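Local coordinates for protein (merozoite surface protein 1) (Plasmodium cynomolgi, PDB 1B9W), which probably takes part in merozoite egress from and invasion of host erythrocytes, seen here as its C-terminal pair of EGF-like domains, at residues C30-K35 with I70-T75; A17-L22 with E80-G85. One frame throughout, in Å; residues are numbered along the deposited sequence.

Two EGF-like domains, each a small disulfide-linked unit, meet side by side, and contacts 1 and 2 sample their interface in two places about 11 Å apart between centres. In both, a piece of the first domain meets a piece of the second: residues 30-35 with 70-75, and 17-22 with 80-85. Strands 70-73 and 80-82 are consecutive in the chain, and the contacts touch directly, mainly where C72 and L32 meet the turn at E84 and G85. C72 CB of contact 1 packs 3.5 Å from E84 O of contact 2, while L32 CD1 reaches E84 O at 3.8 Å. Contact 1 combines one hydrogen bond with apolar packing; contact 2 has no hydrogen bond between its segments.

Contact 1. Residues C30-K35 with I70-T75; sequences CLLYFK and IVCKCT
Rotation about the first side-chain bond sends both L32 and Y33 across to the strand 70-73: in each, CG lies anti to the carbonyl carbon and beside the backbone N (chi1 -48° in Y33). These two residues are the corners of a type II beta turn running from L31 to F34, and Y33 holds the second corner with a positive phi. From there its ring extends alongside I70, the two side chains sliding past each other in opposite directions. On the far side of the contact, a chi2 of 154° carries I70 CD1 to the ring, where it meets Y33 CE1 at 3.6 Å in an oblique approach.

At the end of the ring, Y33 OH accepts a hydrogen bond from I70 N, 2.8 Å long and nearly straight at 164°. The donor is a main-chain amide at the start of the strand, so the tyrosine grips the backbone of the second EGF-like domain as well as a side chain. The neighbouring V71 is backbone hydrogen-bonded to K63, within the two-stranded hairpin of that domain.

L32 forms the apolar other half. Both of its methyls approach the disulfide sulfur of C72, with L32 CD2 3.8 Å and CD1 4.0 Å from C72 SG; that sulfur is tied to C56. L32 CD2 also brushes I70 CG2 at 4.3 Å.

The join between the domains is thus mostly apolar here, hydrocarbon and sulfur flanking one directional bond from the I70 amide to the tyrosine oxygen, and no salt bridge links the two segments.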
loop_
_atom_site.group_PDB
_atom_site.type_symbol
_atom_site.label_atom_id
_atom_site.label_comp_id
_atom_site.label_asym_id
_atom_site.label_seq_id
_atom_site.Cartn_x
_atom_site.Cartn_y
_atom_site.Cartn_z
ATOM N N CYS A 30 -5.105 2.230 0.675
ATOM C CA CYS A 30 -5.187 2.284 2.132
ATOM C C CYS A 30 -4.027 1.634 2.835
ATOM O O CYS A 30 -3.442 0.661 2.366
ATOM C CB CYS A 30 -6.544 1.643 2.542
ATOM S SG CYS A 30 -8.017 2.388 1.905
ATOM N N LEU A 31 -3.715 2.085 4.052
ATOM C CA LEU A 31 -2.695 1.542 4.906
ATOM C C LEU A 31 -3.169 0.132 5.384
ATOM O O LEU A 31 -4.356 -0.178 5.170
ATOM C CB LEU A 31 -2.470 2.441 6.117
ATOM C CG LEU A 31 -1.814 3.823 5.774
ATOM C CD1 LEU A 31 -1.676 4.632 7.061
ATOM C CD2 LEU A 31 -0.468 3.590 5.107
ATOM N N LEU A 32 -2.215 -0.672 5.794
ATOM C CA LEU A 32 -2.616 -2.005 6.300
ATOM C C LEU A 32 -3.626 -1.851 7.429
ATOM O O LEU A 32 -3.637 -0.933 8.240
ATOM C CB LEU A 32 -1.393 -2.755 6.815
ATOM C CG LEU A 32 -0.355 -3.285 5.845
ATOM C CD1 LEU A 32 0.700 -4.108 6.583
ATOM C CD2 LEU A 32 -1.012 -4.047 4.707
ATOM N N TYR A 33 -4.532 -2.863 7.542
ATOM C CA TYR A 33 -5.597 -2.817 8.537
ATOM C C TYR A 33 -6.668 -1.764 8.287
ATOM O O TYR A 33 -7.511 -1.461 9.131
ATOM C CB TYR A 33 -5.121 -2.803 9.988
ATOM C CG TYR A 33 -4.078 -3.867 10.248
ATOM C CD1 TYR A 33 -4.383 -5.223 10.313
ATOM C CD2 TYR A 33 -2.752 -3.475 10.438
ATOM C CE1 TYR A 33 -3.398 -6.169 10.546
ATOM C CE2 TYR A 33 -1.760 -4.405 10.649
ATOM C CZ TYR A 33 -2.094 -5.743 10.720
ATOM O OH TYR A 33 -1.086 -6.653 10.930
ATOM N N PHE A 34 -6.792 -1.345 7.034
ATOM C CA PHE A 34 -7.847 -0.526 6.520
ATOM C C PHE A 34 -8.298 -1.068 5.179
ATOM O O PHE A 34 -7.501 -1.647 4.448
ATOM C CB PHE A 34 -7.402 0.951 6.273
ATOM C CG PHE A 34 -7.134 1.637 7.572
ATOM C CD1 PHE A 34 -5.889 1.530 8.170
ATOM C CD2 PHE A 34 -8.141 2.373 8.187
ATOM C CE1 PHE A 34 -5.642 2.177 9.366
ATOM C CE2 PHE A 34 -7.881 3.000 9.394
ATOM C CZ PHE A 34 -6.642 2.905 10.001
ATOM N N LYS A 35 -9.556 -0.837 4.798
ATOM C CA LYS A 35 -10.027 -1.366 3.538
ATOM C C LYS A 35 -10.766 -0.278 2.759
ATOM O O LYS A 35 -11.518 0.493 3.367
ATOM C CB LYS A 35 -11.057 -2.505 3.845
ATOM C CG LYS A 35 -11.653 -3.074 2.573
ATOM C CD LYS A 35 -12.288 -4.440 2.941
ATOM C CE LYS A 35 -12.984 -5.058 1.752
ATOM N NZ LYS A 35 -13.556 -6.393 2.120
ATOM N N ILE A 70 -0.750 -9.108 9.661
ATOM C CA ILE A 70 -0.491 -9.222 8.219
ATOM C C ILE A 70 0.982 -8.918 8.004
ATOM O O ILE A 70 1.500 -8.031 8.688
ATOM C CB ILE A 70 -1.366 -8.257 7.407
ATOM C CG1 ILE A 70 -2.831 -8.683 7.449
ATOM C CG2 ILE A 70 -0.893 -8.192 5.953
ATOM C CD1 ILE A 70 -3.815 -7.550 7.236
ATOM N N VAL A 71 1.659 -9.758 7.248
ATOM C CA VAL A 71 3.087 -9.556 6.984
ATOM C C VAL A 71 3.249 -9.480 5.465
ATOM O O VAL A 71 2.929 -10.477 4.808
ATOM C CB VAL A 71 3.916 -10.746 7.510
ATOM C CG1 VAL A 71 5.300 -10.755 6.868
ATOM C CG2 VAL A 71 4.047 -10.676 9.028
ATOM N N CYS A 72 3.622 -8.318 4.924
ATOM C CA CYS A 72 3.791 -8.237 3.473
ATOM C C CYS A 72 5.250 -8.456 3.107
ATOM O O CYS A 72 6.095 -7.812 3.733
ATOM C CB CYS A 72 3.398 -6.838 2.954
ATOM S SG CYS A 72 1.719 -6.365 3.388
ATOM N N LYS A 73 5.537 -9.216 2.055
ATOM C CA LYS A 73 6.955 -9.318 1.711
ATOM C C LYS A 73 7.214 -8.900 0.272
ATOM O O LYS A 73 6.608 -9.434 -0.657
ATOM C CB LYS A 73 7.443 -10.744 2.002
ATOM C CG LYS A 73 8.901 -10.918 1.613
ATOM C CD LYS A 73 9.711 -11.722 2.612
ATOM C CE LYS A 73 11.193 -11.630 2.252
ATOM N NZ LYS A 73 11.980 -10.963 3.329
ATOM N N CYS A 74 8.115 -7.937 0.087
ATOM C CA CYS A 74 8.463 -7.550 -1.294
ATOM C C CYS A 74 9.556 -8.511 -1.768
ATOM O O CYS A 74 10.669 -8.463 -1.230
ATOM C CB CYS A 74 8.982 -6.119 -1.343
ATOM S SG CYS A 74 7.778 -4.928 -0.715
ATOM N N THR A 75 9.191 -9.443 -2.632
ATOM C CA THR A 75 10.117 -10.488 -3.041
ATOM C C THR A 75 11.182 -10.103 -4.048
ATOM O O THR A 75 12.165 -10.851 -4.117
ATOM C CB THR A 75 9.341 -11.710 -3.580
ATOM O OG1 THR A 75 8.422 -11.275 -4.589
ATOM C CG2 THR A 75 8.568 -12.349 -2.436
#

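Contact 2. Residues A17-L22 with E80-G85; sequences ACYRYL and EPLFEG
L82 O accepts a 3.0 Å hydrogen bond from G85 N, which closes a beta turn, close to type I', that starts at L82, the residue that reaches Y19 across the contact. F83 and E84, the two residues within this turn, both have left-handed backbone angles, and F83 directs its side chain at the strand 16-20 of the other domain.

There the methyl of A17 sits over the F83 ring in a CH-pi contact. A17 CB is 3.5 Å from the ring centroid of F83 and only 10° off the normal, almost directly above the centre. All six ring carbons consequently lie at similar range, from 3.5 Å for F83 CD2 to 3.9 Å for F83 CD1 and CE1.

The main hairpin of the first EGF-like domain here meets the small C-terminal hairpin of the second. In the first domain, strand 16-20 runs antiparallel to 26-30, with A17 bonded to R29 and Y19 to E27. In the second, 80-82 pairs with 87-89, and the turn from L82 to G85 lies between those strands. C18 points away from the contact and is tied by a disulfide to C7, while its neighbours A17 and Y19 supply the interface.

Y19 sets its CG trans to its backbone N (chi1 -168°), and the two side chains, of Y19 and L82, cross at about a right angle. L82 CD2 comes obliquely to Y19 CE1 at 4.0 Å. Y19 also stacks with the H5 ring, and L82 packs on F87 and S89 of its own hairpin; Y21 reaches F87 too, adding a further link from the first domain to strand 87-89.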
loop_
_atom_site.group_PDB
_atom_site.type_symbol
_atom_site.label_atom_id
_atom_site.label_comp_id
_atom_site.label_asym_id
_atom_site.label_seq_id
_atom_site.Cartn_x
_atom_site.Cartn_y
_atom_site.Cartn_z
ATOM N N ALA A 17 -1.853 5.849 1.928
ATOM C CA ALA A 17 -0.515 6.253 1.453
ATOM C C ALA A 17 -0.642 6.580 -0.022
ATOM O O ALA A 17 -1.526 6.099 -0.732
ATOM C CB ALA A 17 0.493 5.125 1.611
ATOM N N CYS A 18 0.338 7.348 -0.566
ATOM C CA CYS A 18 0.183 7.642 -1.990
ATOM C C CYS A 18 1.607 7.654 -2.612
ATOM O O CYS A 18 2.539 8.014 -1.903
ATOM C CB CYS A 18 -0.438 9.041 -2.176
ATOM S SG CYS A 18 -0.820 9.542 -3.834
ATOM N N TYR A 19 1.690 7.155 -3.806
ATOM C CA TYR A 19 2.932 7.080 -4.551
ATOM C C TYR A 19 2.763 7.719 -5.919
ATOM O O TYR A 19 1.817 7.465 -6.648
ATOM C CB TYR A 19 3.372 5.643 -4.763
ATOM C CG TYR A 19 4.784 5.433 -5.266
ATOM C CD1 TYR A 19 5.857 5.365 -4.396
ATOM C CD2 TYR A 19 4.983 5.311 -6.641
ATOM C CE1 TYR A 19 7.157 5.164 -4.859
ATOM C CE2 TYR A 19 6.292 5.097 -7.088
ATOM C CZ TYR A 19 7.333 5.025 -6.217
ATOM O OH TYR A 19 8.620 4.833 -6.710
ATOM N N ARG A 20 3.752 8.592 -6.307
ATOM C CA ARG A 20 3.659 9.200 -7.649
ATOM C C ARG A 20 4.700 8.559 -8.568
ATOM O O ARG A 20 5.871 8.424 -8.191
ATOM C CB ARG A 20 4.066 10.723 -7.544
ATOM C CG ARG A 20 4.107 11.319 -8.990
ATOM C CD ARG A 20 4.556 12.814 -8.739
ATOM N NE ARG A 20 4.481 13.502 -10.043
ATOM C CZ ARG A 20 3.461 14.116 -10.563
ATOM N NH1 ARG A 20 2.247 14.184 -10.001
ATOM N NH2 ARG A 20 3.601 14.633 -11.787
ATOM N N TYR A 21 4.278 7.910 -9.651
ATOM C CA TYR A 21 5.152 7.116 -10.467
ATOM C C TYR A 21 5.925 8.024 -11.472
ATOM O O TYR A 21 5.460 9.145 -11.678
ATOM C CB TYR A 21 4.299 6.158 -11.289
ATOM C CG TYR A 21 3.633 5.101 -10.385
ATOM C CD1 TYR A 21 4.373 3.977 -10.016
ATOM C CD2 TYR A 21 2.323 5.250 -9.978
ATOM C CE1 TYR A 21 3.763 2.981 -9.230
ATOM C CE2 TYR A 21 1.723 4.269 -9.186
ATOM C CZ TYR A 21 2.452 3.147 -8.838
ATOM O OH TYR A 21 1.822 2.164 -8.074
ATOM N N LEU A 22 6.854 7.403 -12.165
ATOM C CA LEU A 22 7.609 8.089 -13.219
ATOM C C LEU A 22 6.768 8.644 -14.350
ATOM O O LEU A 22 7.275 9.532 -15.060
ATOM C CB LEU A 22 8.568 7.039 -13.861
ATOM C CG LEU A 22 10.032 7.157 -13.483
ATOM C CD1 LEU A 22 10.175 7.661 -12.059
ATOM C CD2 LEU A 22 10.771 5.845 -13.698
ATOM N N GLU A 80 12.188 -2.855 -1.555
ATOM C CA GLU A 80 11.977 -2.675 -0.120
ATOM C C GLU A 80 10.530 -2.244 0.116
ATOM O O GLU A 80 9.980 -1.538 -0.733
ATOM C CB GLU A 80 12.934 -1.632 0.440
ATOM N N PRO A 81 9.973 -2.598 1.254
ATOM C CA PRO A 81 8.595 -2.230 1.553
ATOM C C PRO A 81 8.484 -0.754 1.875
ATOM O O PRO A 81 9.272 -0.182 2.634
ATOM C CB PRO A 81 8.255 -3.109 2.760
ATOM C CG PRO A 81 9.577 -3.351 3.424
ATOM C CD PRO A 81 10.565 -3.459 2.301
ATOM N N LEU A 82 7.470 -0.095 1.332
ATOM C CA LEU A 82 7.089 1.238 1.793
ATOM C C LEU A 82 5.765 1.078 2.577
ATOM O O LEU A 82 4.887 0.345 2.075
ATOM C CB LEU A 82 6.818 2.133 0.595
ATOM C CG LEU A 82 7.893 3.091 0.074
ATOM C CD1 LEU A 82 9.283 2.727 0.542
ATOM C CD2 LEU A 82 7.827 3.171 -1.443
ATOM N N PHE A 83 5.626 1.784 3.674
ATOM C CA PHE A 83 4.396 1.754 4.462
ATOM C C PHE A 83 4.043 0.299 4.810
ATOM O O PHE A 83 2.886 -0.079 4.654
ATOM C CB PHE A 83 3.229 2.385 3.715
ATOM C CG PHE A 83 3.531 3.743 3.124
ATOM C CD1 PHE A 83 3.565 4.863 3.926
ATOM C CD2 PHE A 83 3.757 3.883 1.769
ATOM C CE1 PHE A 83 3.843 6.106 3.386
ATOM C CE2 PHE A 83 4.029 5.121 1.210
ATOM C CZ PHE A 83 4.073 6.230 2.031
ATOM N N GLU A 84 5.029 -0.456 5.238
ATOM C CA GLU A 84 4.867 -1.852 5.633
ATOM C C GLU A 84 4.495 -2.789 4.508
ATOM O O GLU A 84 4.047 -3.914 4.771
ATOM C CB GLU A 84 3.868 -1.972 6.804
ATOM C CG GLU A 84 4.367 -1.207 8.020
ATOM C CD GLU A 84 3.326 -0.847 9.046
ATOM O OE1 GLU A 84 2.114 -1.111 8.896
ATOM O OE2 GLU A 84 3.737 -0.260 10.079
ATOM N N GLY A 85 4.729 -2.411 3.243
ATOM C CA GLY A 85 4.475 -3.295 2.130
ATOM C C GLY A 85 3.205 -3.003 1.366
ATOM O O GLY A 85 2.893 -3.750 0.438
#